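Local coordinates for protein glutamate racemase (Francisella tularensis subsp. tularensis, PDB 3OUT) that belongs to the Asp/Glu/hydantoin racemase family, two-domain alpha/beta enzymes, and holds D-glutamic acid in a pocket in this model, at residues 111-116 with 138-143; 177-182 with 200-205. One frame throughout, in Å; residues are numbered along the deposited sequence.

Contact 1: 111-116 with 138-143; sequences LNTVGV and NIEVYS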
# COMPACT_ATOMS: atom_id res chain seq x y z
N LEU B 111 -9.25 0.88 -40.68
CA LEU B 111 -10.31 1.85 -40.80
C LEU B 111 -9.74 3.23 -41.05
O LEU B 111 -8.56 3.43 -40.86
CB LEU B 111 -11.17 1.82 -39.54
CG LEU B 111 -11.78 0.45 -39.28
CD1 LEU B 111 -12.58 0.48 -37.97
CD2 LEU B 111 -12.67 -0.04 -40.44
N ASN B 112 -10.59 4.16 -41.45
CA ASN B 112 -10.22 5.54 -41.66
C ASN B 112 -10.54 6.45 -40.47
O ASN B 112 -9.81 7.41 -40.19
CB ASN B 112 -10.98 6.07 -42.86
CG ASN B 112 -10.81 5.18 -44.06
OD1 ASN B 112 -11.79 4.63 -44.59
ND2 ASN B 112 -9.58 5.01 -44.48
N THR B 113 -11.62 6.13 -39.75
CA THR B 113 -12.13 6.97 -38.68
C THR B 113 -12.62 6.08 -37.52
O THR B 113 -13.46 5.21 -37.72
CB THR B 113 -13.29 7.83 -39.20
OG1 THR B 113 -12.86 8.54 -40.39
CG2 THR B 113 -13.70 8.81 -38.16
N VAL B 114 -12.00 6.24 -36.34
CA VAL B 114 -12.23 5.34 -35.19
C VAL B 114 -12.56 6.19 -33.96
O VAL B 114 -11.94 7.23 -33.73
CB VAL B 114 -10.96 4.50 -34.90
CG1 VAL B 114 -11.16 3.55 -33.65
CG2 VAL B 114 -10.63 3.66 -36.11
N GLY B 115 -13.56 5.76 -33.19
CA GLY B 115 -13.82 6.31 -31.88
C GLY B 115 -13.31 5.39 -30.79
O GLY B 115 -13.27 4.18 -30.95
N VAL B 116 -12.95 5.99 -29.67
CA VAL B 116 -12.51 5.26 -28.45
C VAL B 116 -13.18 5.86 -27.22
O VAL B 116 -13.18 7.07 -27.01
CB VAL B 116 -11.00 5.37 -28.26
CG1 VAL B 116 -10.52 4.51 -27.08
CG2 VAL B 116 -10.29 4.88 -29.52
N ASN B 138 -2.49 8.46 -40.26
CA ASN B 138 -3.57 9.19 -40.89
C ASN B 138 -4.97 8.71 -40.54
O ASN B 138 -5.95 9.30 -41.00
CB ASN B 138 -3.34 9.22 -42.39
CG ASN B 138 -2.19 10.15 -42.73
OD1 ASN B 138 -2.13 11.32 -42.27
ND2 ASN B 138 -1.25 9.65 -43.47
N ILE B 139 -5.07 7.68 -39.69
CA ILE B 139 -6.36 7.28 -39.12
C ILE B 139 -6.82 8.40 -38.18
O ILE B 139 -6.05 8.90 -37.33
CB ILE B 139 -6.29 5.93 -38.38
CG1 ILE B 139 -5.91 4.80 -39.35
CG2 ILE B 139 -7.62 5.65 -37.69
CD1 ILE B 139 -5.65 3.46 -38.70
N GLU B 140 -8.07 8.80 -38.34
CA GLU B 140 -8.68 9.83 -37.51
C GLU B 140 -9.17 9.13 -36.27
O GLU B 140 -9.98 8.20 -36.37
CB GLU B 140 -9.87 10.47 -38.24
CG GLU B 140 -9.47 11.24 -39.44
CD GLU B 140 -10.64 11.74 -40.25
OE1 GLU B 140 -11.75 11.15 -40.20
OE2 GLU B 140 -10.44 12.73 -40.96
N VAL B 141 -8.67 9.55 -35.12
CA VAL B 141 -9.06 8.96 -33.81
C VAL B 141 -9.73 10.00 -32.91
O VAL B 141 -9.16 11.04 -32.63
CB VAL B 141 -7.86 8.35 -33.09
CG1 VAL B 141 -8.32 7.68 -31.75
CG2 VAL B 141 -7.13 7.33 -33.97
N TYR B 142 -10.98 9.72 -32.55
CA TYR B 142 -11.76 10.56 -31.64
C TYR B 142 -11.93 9.81 -30.30
O TYR B 142 -12.38 8.66 -30.28
CB TYR B 142 -13.12 10.82 -32.23
CG TYR B 142 -13.07 11.70 -33.46
CD1 TYR B 142 -12.92 13.09 -33.35
CD2 TYR B 142 -13.17 11.14 -34.70
CE1 TYR B 142 -12.90 13.89 -34.50
CE2 TYR B 142 -13.13 11.91 -35.85
CZ TYR B 142 -13.00 13.28 -35.74
OH TYR B 142 -13.00 14.01 -36.91
N SER B 143 -11.53 10.45 -29.22
CA SER B 143 -11.52 9.81 -27.92
C SER B 143 -12.33 10.60 -26.92
O SER B 143 -12.28 11.85 -26.91
CB SER B 143 -10.08 9.73 -27.43
OG SER B 143 -9.25 8.96 -28.28
O HOH W 1 -8.28 8.80 -42.33
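A chi1 of -53° sets T113 OG1 beside its backbone N, facing E140, and sends the methyl CG2 the other way; E140 CG is anti to the carbonyl carbon (chi1 -67°), the chain extended beyond. T113 OG1 donates to E140 OE1 at 2.8 Å, meeting the oxygen on its anti side and somewhat out of the carboxylate plane. T113 CG2 instead meets the edge of the Y142 ring, 3.9 Å from CE2. On the other face of this parallel pair, the CG2 methyls of V114 and I139 meet at 3.9 Å, while V116 CG2 packs against V141 CG1; I132 of helix 127-135 touches both I139 and V141. Four backbone bonds set the register, from E140 N to N112 O through V116 N to Y142 O, the last the most bent (151° at hydrogen). N112 O also accepts from a water, 3.0 Å away, that donates to N138 O. Strands 113-118 and 140-145 are neighbours in a four-stranded parallel sheet, 140-145 outermost within the chain, with helices 120-125 and 127-135 in the connection. Two donors thus share N112 O, and the hydroxyl bond would probably stabilise the E140 carboxylate's negative charge.

Contact 2: 177-182 with 200-205; sequences KNIQAL and LDVKLI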
# COMPACT_ATOMS: atom_id res chain seq x y z
N LYS B 177 -19.11 12.85 -35.87
CA LYS B 177 -17.71 12.50 -36.21
C LYS B 177 -17.59 11.44 -37.30
O LYS B 177 -16.47 11.17 -37.74
CB LYS B 177 -16.94 11.99 -34.96
CG LYS B 177 -16.90 12.93 -33.75
CD LYS B 177 -16.35 14.31 -34.10
CE LYS B 177 -15.94 15.12 -32.87
NZ LYS B 177 -17.09 15.77 -32.18
N ASN B 178 -18.70 10.83 -37.70
CA ASN B 178 -18.70 9.81 -38.74
C ASN B 178 -17.69 8.68 -38.45
O ASN B 178 -16.94 8.23 -39.33
CB ASN B 178 -18.42 10.45 -40.11
CG ASN B 178 -19.37 11.57 -40.45
OD1 ASN B 178 -20.60 11.38 -40.43
ND2 ASN B 178 -18.83 12.76 -40.75
N ILE B 179 -17.67 8.19 -37.21
CA ILE B 179 -16.80 7.06 -36.89
C ILE B 179 -17.29 5.75 -37.55
O ILE B 179 -18.51 5.50 -37.68
CB ILE B 179 -16.56 6.89 -35.34
CG1 ILE B 179 -17.75 6.25 -34.64
CG2 ILE B 179 -16.18 8.23 -34.71
CD1 ILE B 179 -17.53 6.08 -33.05
N GLN B 180 -16.35 4.89 -37.93
CA GLN B 180 -16.64 3.58 -38.50
C GLN B 180 -16.76 2.46 -37.47
O GLN B 180 -17.33 1.40 -37.75
CB GLN B 180 -15.59 3.24 -39.53
CG GLN B 180 -15.64 4.16 -40.76
CD GLN B 180 -14.45 3.98 -41.66
OE1 GLN B 180 -13.30 4.18 -41.26
NE2 GLN B 180 -14.71 3.59 -42.91
N ALA B 181 -16.17 2.69 -36.30
CA ALA B 181 -16.24 1.72 -35.21
C ALA B 181 -15.92 2.47 -33.92
O ALA B 181 -15.28 3.54 -33.93
CB ALA B 181 -15.23 0.59 -35.38
N LEU B 182 -16.40 1.92 -32.83
CA LEU B 182 -16.17 2.47 -31.49
C LEU B 182 -15.47 1.38 -30.67
O LEU B 182 -16.04 0.30 -30.43
CB LEU B 182 -17.50 2.83 -30.81
CG LEU B 182 -17.32 3.47 -29.41
CD1 LEU B 182 -16.66 4.86 -29.41
CD2 LEU B 182 -18.65 3.56 -28.67
N LEU B 200 -25.53 4.96 -30.36
CA LEU B 200 -24.53 5.16 -31.38
C LEU B 200 -24.46 3.90 -32.20
O LEU B 200 -23.83 2.92 -31.82
CB LEU B 200 -23.19 5.50 -30.71
CG LEU B 200 -22.09 6.03 -31.61
CD1 LEU B 200 -22.52 7.39 -32.17
CD2 LEU B 200 -20.78 6.12 -30.84
N ASP B 201 -25.12 3.94 -33.34
CA ASP B 201 -25.30 2.79 -34.21
C ASP B 201 -24.07 2.55 -35.09
O ASP B 201 -24.07 2.83 -36.30
CB ASP B 201 -26.55 3.03 -35.07
CG ASP B 201 -26.94 1.80 -35.85
OD1 ASP B 201 -26.75 0.66 -35.35
OD2 ASP B 201 -27.46 1.99 -36.99
N VAL B 202 -22.99 2.08 -34.47
CA VAL B 202 -21.76 1.74 -35.19
C VAL B 202 -21.19 0.44 -34.66
O VAL B 202 -21.60 -0.02 -33.60
CB VAL B 202 -20.72 2.86 -35.07
CG1 VAL B 202 -21.27 4.15 -35.63
CG2 VAL B 202 -20.30 3.05 -33.64
N LYS B 203 -20.25 -0.16 -35.40
CA LYS B 203 -19.61 -1.39 -35.00
C LYS B 203 -18.90 -1.17 -33.65
O LYS B 203 -18.12 -0.25 -33.53
CB LYS B 203 -18.61 -1.84 -36.06
CG LYS B 203 -17.76 -3.09 -35.72
CD LYS B 203 -17.01 -3.65 -36.98
CE LYS B 203 -15.54 -3.12 -37.18
NZ LYS B 203 -14.94 -3.26 -38.60
N LEU B 204 -19.23 -2.00 -32.66
CA LEU B 204 -18.56 -1.92 -31.35
C LEU B 204 -17.45 -2.95 -31.25
O LEU B 204 -17.66 -4.15 -31.50
CB LEU B 204 -19.57 -2.07 -30.21
CG LEU B 204 -20.81 -1.16 -30.29
CD1 LEU B 204 -21.79 -1.42 -29.11
CD2 LEU B 204 -20.45 0.30 -30.34
N ILE B 205 -16.25 -2.52 -30.85
CA ILE B 205 -15.09 -3.37 -30.79
C ILE B 205 -14.77 -3.71 -29.33
O ILE B 205 -14.48 -2.83 -28.52
CB ILE B 205 -13.85 -2.67 -31.40
CG1 ILE B 205 -14.09 -2.21 -32.84
CG2 ILE B 205 -12.55 -3.53 -31.26
CD1 ILE B 205 -14.38 -3.29 -33.77
O HOH W 2 -19.97 0.79 -38.10
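Strands 181-184 and 203-205 run parallel, and within 177-182 and 200-205 both backbone bonds run through L182, from L182 N to K203 O and from I205 N to L182 O, each 2.9 Å long and nearly straight at hydrogen (164° and 168°); I205 also bonds to the backbone of L184. With helix 193-199 between them, the strands form a beta-alpha-beta unit. Strand 203-205 is the outermost on its side of the four-stranded sheet within the chain.

L182 is the hub of the side-chain packing, meeting L200, V202 and L204. Its CG lies anti to the backbone N, and its side chain runs alongside that of L204, pointing the same way, with L182 CB 3.9 Å from L204 CD2. The L200 side chain instead crosses that of L182 at about a right angle, the two CD2 methyls 4.0 Å apart. I196 of helix 193-199 touches both L182 and L204, which places this leucine pair beneath the connecting helix.

I179 extends the apolar patch toward L200 and V202. Its CG1 sits between the backbone N and the carbonyl carbon (chi1 78°), and the extended arm beyond brings CD1 to 3.9 Å from L200 CD2; the same methyl also reaches V202 CG2. On the opposite face of the sheet, A181 CB meets I205 CG1 at 3.9 Å.

Polar links lie around Q180 and K203. Q180 OE1 turns to the start of strand 113-118 and the residue before it, accepting from the backbone N of T113 and of N112. Between Q180 and K203 the backbones are bridged by one water, which donates to Q180 O at 2.7 Å and accepts from K203 N at 2.9 Å.

In the fold
Contacts 1 and 2 belong to one parallel sheet, ordered 140-145, 113-118, 181-184, 203-205, and their centres lie about 10 Å apart. The inner strands, 113-118 and 181-184, are direct neighbours, linked by G115 N to A181 O at 2.9 Å; each contact adds an outer strand to this pair. Both are partly buried, with V114, V116, A181 and L182 buried and E140 and K203 exposed. Contact 1 has four direct backbone bonds and a side-chain hydrogen bond; contact 2 has two backbone bonds and relies more on aliphatic packing. D-glutamic acid lies about 10 Å from the V116 side chain and about 13 Å from that of I205.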